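Local coordinates for ribonuclease VapC5 (Mycobacterium tuberculosis, PDB 3DBO), which is the probable toxin of a type II toxin-antitoxin pair, a PIN-family ribonuclease using magnesium, with limited RNA cleavage seen in complex with its antitoxin VapB5, at residues B[109-119]-B[133-141]. Residues are numbered along the deposited sequence; the frame is centred on the assembly and turned at random.
Sequences RRVRINDLWIA and DDDFAALDG
The contact lies at the predicted magnesium site of the PIN domain, where Asp115, a predicted magnesium ligand on the first turn of helix 113-124, meets Asp135 in the loop that follows strand 129-131. The two carboxylates, their planes 48° apart, bring Asp115 OD2 to 2.4 Å from Asp135 OD2, a very short separation whose nature is doubtful. Asp135 is swung there by chi1 of -166°, with CG anti to the backbone N, and its OD2 also accepts the backbone N-H of Arg112 on its syn lone pair, Arg112 N to Asp135 OD2 3.1 Å, just at the helix N-cap. A water lies between Asp135 OD1 and Arg110 O, though not every bond it could give can form at once. Arg112 in turn holds Asp115: NH2 reaches OD1 at 2.8 Å from above the carboxylate plane (61° out of it), while NH1 pairs with Glu57 and the backbone of the partner protein chain. Phe136 lies against the Asp115 carboxylate, Phe136 CZ 3.5 Å from Asp115 CG, and also touches Asp26, the other predicted ligand. Leu139 CD1 packs on Ala119 CB at 3.7 Å and on Leu116 CD1, and Val111 CG2 meets Ala138 CB at 3.9 Å. Arg109 NE makes a weak bond to Ala138 O. Arg112 thus bridges the two acids, and its positive charge probably eases their crowding where magnesium is predicted to bind.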
ATOM      1  N   ARG B 109       2.067   9.648  18.386  1.00 24.71           N
ATOM      2  CA  ARG B 109       2.647   9.473  17.054  1.00 23.65           C
ATOM      3  C   ARG B 109       1.554   9.462  15.970  1.00 22.94           C
ATOM      4  O   ARG B 109       0.375   9.283  16.281  1.00 22.93           O
ATOM      5  CB  ARG B 109       3.457   8.173  16.979  0.50 23.51           C
ATOM      6  CG  ARG B 109       4.839   8.215  17.651  0.50 23.96           C
ATOM      7  CD  ARG B 109       5.577   6.886  17.449  0.50 23.80           C
ATOM      8  NE  ARG B 109       4.661   5.757  17.584  0.50 23.46           N
ATOM      9  CZ  ARG B 109       4.520   5.020  18.679  0.50 23.15           C
ATOM     10  NH1 ARG B 109       5.261   5.262  19.755  0.50 23.81           N
ATOM     11  NH2 ARG B 109       3.644   4.033  18.690  0.50 23.20           N
ATOM     12  N   ARG B 110       1.947   9.667  14.711  1.00 22.11           N
ATOM     13  CA  ARG B 110       0.980   9.764  13.615  1.00 20.78           C
ATOM     14  C   ARG B 110       1.290   8.857  12.422  1.00 20.37           C
ATOM     15  O   ARG B 110       2.455   8.587  12.123  1.00 19.34           O
ATOM     16  CB  ARG B 110       0.844  11.219  13.143  1.00 21.10           C
ATOM     17  CG  ARG B 110       0.319  12.183  14.208  0.20 21.02           C
ATOM     18  CD  ARG B 110       0.392  13.641  13.760  0.20 21.15           C
ATOM     19  NE  ARG B 110       1.764  14.078  13.518  0.20 21.39           N
ATOM     20  CZ  ARG B 110       2.305  14.205  12.310  0.20 22.15           C
ATOM     21  NH1 ARG B 110       1.587  13.928  11.231  0.20 22.07           N
ATOM     22  NH2 ARG B 110       3.564  14.606  12.184  0.20 22.45           N
ATOM     23  N   VAL B 111       0.217   8.416  11.752  1.00 18.82           N
ATOM     24  CA  VAL B 111       0.260   7.671  10.489  1.00 18.72           C
ATOM     25  C   VAL B 111      -0.874   8.286   9.632  1.00 17.84           C
ATOM     26  O   VAL B 111      -1.918   8.593  10.198  1.00 19.07           O
ATOM     27  CB  VAL B 111      -0.016   6.145  10.778  1.00 18.83           C
ATOM     28  CG1 VAL B 111      -0.350   5.373   9.538  1.00 19.94           C
ATOM     29  CG2 VAL B 111       1.185   5.471  11.535  1.00 18.83           C
ATOM     30  N   ARG B 112      -0.682   8.466   8.316  1.00 16.92           N
ATOM     31  CA  ARG B 112      -1.777   8.856   7.369  1.00 15.97           C
ATOM     32  C   ARG B 112      -2.932   7.904   7.641  1.00 14.04           C
ATOM     33  O   ARG B 112      -2.706   6.696   7.788  1.00 13.12           O
ATOM     34  CB  ARG B 112      -1.397   8.553   5.895  1.00 17.80           C
ATOM     35  CG  ARG B 112      -0.476   9.492   5.082  1.00 21.98           C
ATOM     36  CD  ARG B 112      -0.794   9.331   3.550  1.00 24.87           C
ATOM     37  NE  ARG B 112      -0.853   7.935   3.066  1.00 26.02           N
ATOM     38  CZ  ARG B 112      -1.689   7.482   2.125  1.00 26.74           C
ATOM     39  NH1 ARG B 112      -2.577   8.294   1.563  1.00 26.88           N
ATOM     40  NH2 ARG B 112      -1.665   6.204   1.755  1.00 27.52           N
ATOM     41  N   ILE B 113      -4.168   8.400   7.684  0.50 13.39           N
ATOM     42  CA  ILE B 113      -5.280   7.500   8.024  0.50 12.29           C
ATOM     43  C   ILE B 113      -5.429   6.336   7.026  0.50 11.53           C
ATOM     44  O   ILE B 113      -5.717   5.208   7.429  0.50 10.85           O
ATOM     45  CB  ILE B 113      -6.625   8.246   8.280  0.50 12.85           C
ATOM     46  CG1 ILE B 113      -7.619   7.321   8.991  0.50 12.74           C
ATOM     47  CG2 ILE B 113      -7.224   8.763   6.988  0.50 12.49           C
ATOM     48  CD1 ILE B 113      -8.810   8.039   9.626  0.50 13.96           C
ATOM     49  N   ASN B 114      -5.202   6.598   5.739  1.00 10.73           N
ATOM     50  CA  ASN B 114      -5.323   5.553   4.739  1.00 10.07           C
ATOM     51  C   ASN B 114      -4.200   4.524   4.892  1.00  8.99           C
ATOM     52  O   ASN B 114      -4.432   3.345   4.697  1.00  8.44           O
ATOM     53  CB  ASN B 114      -5.366   6.118   3.330  1.00 10.47           C
ATOM     54  CG  ASN B 114      -6.785   6.415   2.860  1.00 11.29           C
ATOM     55  OD1 ASN B 114      -7.754   6.282   3.621  1.00 12.83           O
ATOM     56  ND2 ASN B 114      -6.912   6.808   1.588  1.00 14.63           N
ATOM     57  N   ASP B 115      -3.008   4.974   5.289  1.00  9.47           N
ATOM     58  CA  ASP B 115      -1.938   4.020   5.644  1.00  9.49           C
ATOM     59  C   ASP B 115      -2.284   3.182   6.867  1.00  9.57           C
ATOM     60  O   ASP B 115      -1.964   1.993   6.911  1.00  8.46           O
ATOM     61  CB  ASP B 115      -0.574   4.713   5.831  1.00 10.24           C
ATOM     62  CG  ASP B 115       0.120   4.991   4.490  1.00 12.54           C
ATOM     63  OD1 ASP B 115      -0.333   4.454   3.443  1.00 16.42           O
ATOM     64  OD2 ASP B 115       1.115   5.740   4.478  1.00 14.51           O
ATOM     65  N   LEU B 116      -2.994   3.769   7.828  1.00 10.27           N
ATOM     66  CA  LEU B 116      -3.422   2.981   9.004  1.00  9.09           C
ATOM     67  C   LEU B 116      -4.410   1.879   8.624  1.00  8.17           C
ATOM     68  O   LEU B 116      -4.323   0.757   9.143  1.00  8.73           O
ATOM     69  CB  LEU B 116      -4.000   3.879  10.107  1.00  8.69           C
ATOM     70  CG  LEU B 116      -4.208   3.193  11.472  1.00  7.90           C
ATOM     71  CD1 LEU B 116      -2.880   2.600  12.059  1.00  7.59           C
ATOM     72  CD2 LEU B 116      -4.837   4.233  12.426  1.00 10.94           C
ATOM     73  N   TRP B 117      -5.340   2.184   7.712  1.00  8.08           N
ATOM     74  CA  TRP B 117      -6.225   1.156   7.137  1.00  8.02           C
ATOM     75  C   TRP B 117      -5.441   0.027   6.452  1.00  8.54           C
ATOM     76  O   TRP B 117      -5.736  -1.139   6.638  1.00  7.55           O
ATOM     77  CB  TRP B 117      -7.263   1.784   6.174  1.00  7.07           C
ATOM     78  CG  TRP B 117      -8.378   2.537   6.894  1.00  8.76           C
ATOM     79  CD1 TRP B 117      -8.650   3.875   6.852  1.00  9.77           C
ATOM     80  CD2 TRP B 117      -9.375   1.947   7.729  1.00  8.47           C
ATOM     81  NE1 TRP B 117      -9.783   4.161   7.631  1.00  8.88           N
ATOM     82  CE2 TRP B 117     -10.227   2.988   8.184  1.00  7.94           C
ATOM     83  CE3 TRP B 117      -9.618   0.633   8.157  1.00  9.22           C
ATOM     84  CZ2 TRP B 117     -11.317   2.750   9.051  1.00  9.94           C
ATOM     85  CZ3 TRP B 117     -10.712   0.395   9.030  1.00 11.85           C
ATOM     86  CH2 TRP B 117     -11.547   1.454   9.442  1.00  9.04           C
ATOM     87  N   ILE B 118      -4.430   0.379   5.670  1.00  8.76           N
ATOM     88  CA  ILE B 118      -3.568  -0.632   5.060  1.00  8.24           C
ATOM     89  C   ILE B 118      -2.904  -1.524   6.115  1.00  8.05           C
ATOM     90  O   ILE B 118      -2.990  -2.756   6.025  1.00  7.99           O
ATOM     91  CB  ILE B 118      -2.529   0.005   4.126  1.00  8.07           C
ATOM     92  CG1 ILE B 118      -3.246   0.612   2.906  1.00  6.58           C
ATOM     93  CG2 ILE B 118      -1.524  -1.064   3.627  1.00  8.95           C
ATOM     94  CD1 ILE B 118      -2.327   1.565   2.087  1.00 11.06           C
ATOM     95  N   ALA B 119      -2.278  -0.895   7.113  1.00  8.37           N
ATOM     96  CA  ALA B 119      -1.612  -1.609   8.198  1.00  9.45           C
ATOM     97  C   ALA B 119      -2.611  -2.471   8.972  1.00  9.17           C
ATOM     98  O   ALA B 119      -2.293  -3.607   9.336  1.00  9.82           O
ATOM     99  CB  ALA B 119      -0.932  -0.630   9.130  1.00  9.06           C
ATOM    100  N   ASP B 133       7.968   3.728   1.195  1.00 23.88           N
ATOM    101  CA  ASP B 133       8.012   5.042   1.845  1.00 26.15           C
ATOM    102  C   ASP B 133       8.138   4.909   3.372  1.00 26.55           C
ATOM    103  O   ASP B 133       8.250   3.797   3.868  1.00 26.63           O
ATOM    104  CB  ASP B 133       6.801   5.900   1.450  1.00 26.45           C
ATOM    105  CG  ASP B 133       6.870   6.399   0.002  1.00 28.88           C
ATOM    106  OD1 ASP B 133       7.776   5.976  -0.755  1.00 30.32           O
ATOM    107  OD2 ASP B 133       6.001   7.217  -0.390  1.00 31.56           O
ATOM    108  N   ASP B 134       8.105   6.024   4.103  1.00 27.43           N
ATOM    109  CA  ASP B 134       8.472   6.018   5.533  1.00 28.70           C
ATOM    110  C   ASP B 134       7.345   6.169   6.557  1.00 28.71           C
ATOM    111  O   ASP B 134       7.607   6.474   7.723  1.00 28.39           O
ATOM    112  CB  ASP B 134       9.589   7.051   5.816  1.00 29.54           C
ATOM    113  CG  ASP B 134       9.132   8.509   5.670  1.00 32.21           C
ATOM    114  OD1 ASP B 134       7.958   8.783   5.296  1.00 35.24           O
ATOM    115  OD2 ASP B 134       9.977   9.403   5.935  1.00 35.85           O
ATOM    116  N   ASP B 135       6.100   5.941   6.141  1.00 28.81           N
ATOM    117  CA  ASP B 135       4.948   6.274   6.979  1.00 29.07           C
ATOM    118  C   ASP B 135       4.624   5.255   8.065  1.00 29.03           C
ATOM    119  O   ASP B 135       4.029   5.594   9.089  1.00 30.38           O
ATOM    120  CB  ASP B 135       3.697   6.502   6.125  1.00 29.03           C
ATOM    121  CG  ASP B 135       2.562   7.186   6.906  1.00 29.75           C
ATOM    122  OD1 ASP B 135       2.832   7.923   7.885  1.00 32.04           O
ATOM    123  OD2 ASP B 135       1.388   7.003   6.527  1.00 25.72           O
ATOM    124  N   PHE B 136       4.974   4.007   7.833  1.00 27.96           N
ATOM    125  CA  PHE B 136       4.496   2.938   8.706  1.00 27.37           C
ATOM    126  C   PHE B 136       5.410   2.769   9.905  1.00 27.23           C
ATOM    127  O   PHE B 136       5.103   2.032  10.839  1.00 27.73           O
ATOM    128  CB  PHE B 136       4.397   1.654   7.908  1.00 26.27           C
ATOM    129  CG  PHE B 136       3.316   1.669   6.873  1.00 25.42           C
ATOM    130  CD1 PHE B 136       2.031   1.245   7.194  1.00 23.44           C
ATOM    131  CD2 PHE B 136       3.568   2.117   5.580  1.00 21.62           C
ATOM    132  CE1 PHE B 136       1.031   1.248   6.240  1.00 22.88           C
ATOM    133  CE2 PHE B 136       2.557   2.141   4.625  1.00 23.61           C
ATOM    134  CZ  PHE B 136       1.286   1.689   4.952  1.00 21.59           C
ATOM    135  N   ALA B 137       6.534   3.488   9.870  1.00 27.72           N
ATOM    136  CA  ALA B 137       7.559   3.473  10.918  1.00 27.05           C
ATOM    137  C   ALA B 137       7.019   3.679  12.309  1.00 25.87           C
ATOM    138  O   ALA B 137       7.468   3.029  13.253  1.00 25.89           O
ATOM    139  CB  ALA B 137       8.624   4.523  10.621  1.00 28.26           C
ATOM    140  N   ALA B 138       6.036   4.565  12.448  1.00 24.00           N
ATOM    141  CA  ALA B 138       5.459   4.863  13.750  1.00 21.30           C
ATOM    142  C   ALA B 138       4.820   3.659  14.456  1.00 19.58           C
ATOM    143  O   ALA B 138       4.590   3.698  15.652  1.00 19.95           O
ATOM    144  CB  ALA B 138       4.432   5.968  13.613  1.00 22.67           C
ATOM    145  N   LEU B 139       4.506   2.621  13.703  1.00 17.27           N
ATOM    146  CA  LEU B 139       3.825   1.435  14.223  1.00 15.89           C
ATOM    147  C   LEU B 139       4.757   0.280  14.617  1.00 14.88           C
ATOM    148  O   LEU B 139       4.295  -0.761  15.098  1.00 13.97           O
ATOM    149  CB  LEU B 139       2.830   0.940  13.177  1.00 15.12           C
ATOM    150  CG  LEU B 139       1.590   1.814  12.971  1.00 16.34           C
ATOM    151  CD1 LEU B 139       0.873   1.415  11.698  1.00 13.70           C
ATOM    152  CD2 LEU B 139       0.677   1.620  14.164  1.00 13.51           C
ATOM    153  N   ASP B 140       6.065   0.447  14.394  1.00 14.02           N
ATOM    154  CA  ASP B 140       6.991  -0.652  14.644  1.00 13.37           C
ATOM    155  C   ASP B 140       6.868  -1.183  16.065  1.00 13.20           C
ATOM    156  O   ASP B 140       6.927  -0.419  17.022  1.00 13.55           O
ATOM    157  CB  ASP B 140       8.447  -0.204  14.379  1.00 12.86           C
ATOM    158  CG  ASP B 140       8.763  -0.060  12.894  1.00 14.81           C
ATOM    159  OD1 ASP B 140       8.111  -0.714  12.047  1.00 15.10           O
ATOM    160  OD2 ASP B 140       9.683   0.717  12.589  1.00 17.63           O
ATOM    161  N   GLY B 141       6.688  -2.491  16.191  1.00 13.86           N
ATOM    162  CA  GLY B 141       6.589  -3.133  17.501  1.00 14.82           C
ATOM    163  C   GLY B 141       5.168  -3.366  17.984  1.00 16.23           C
ATOM    164  O   GLY B 141       4.954  -4.135  18.918  1.00 16.61           O
TER
HETATM  165  O   HOH W   1       4.240   8.345  10.405  1.00 30.94           O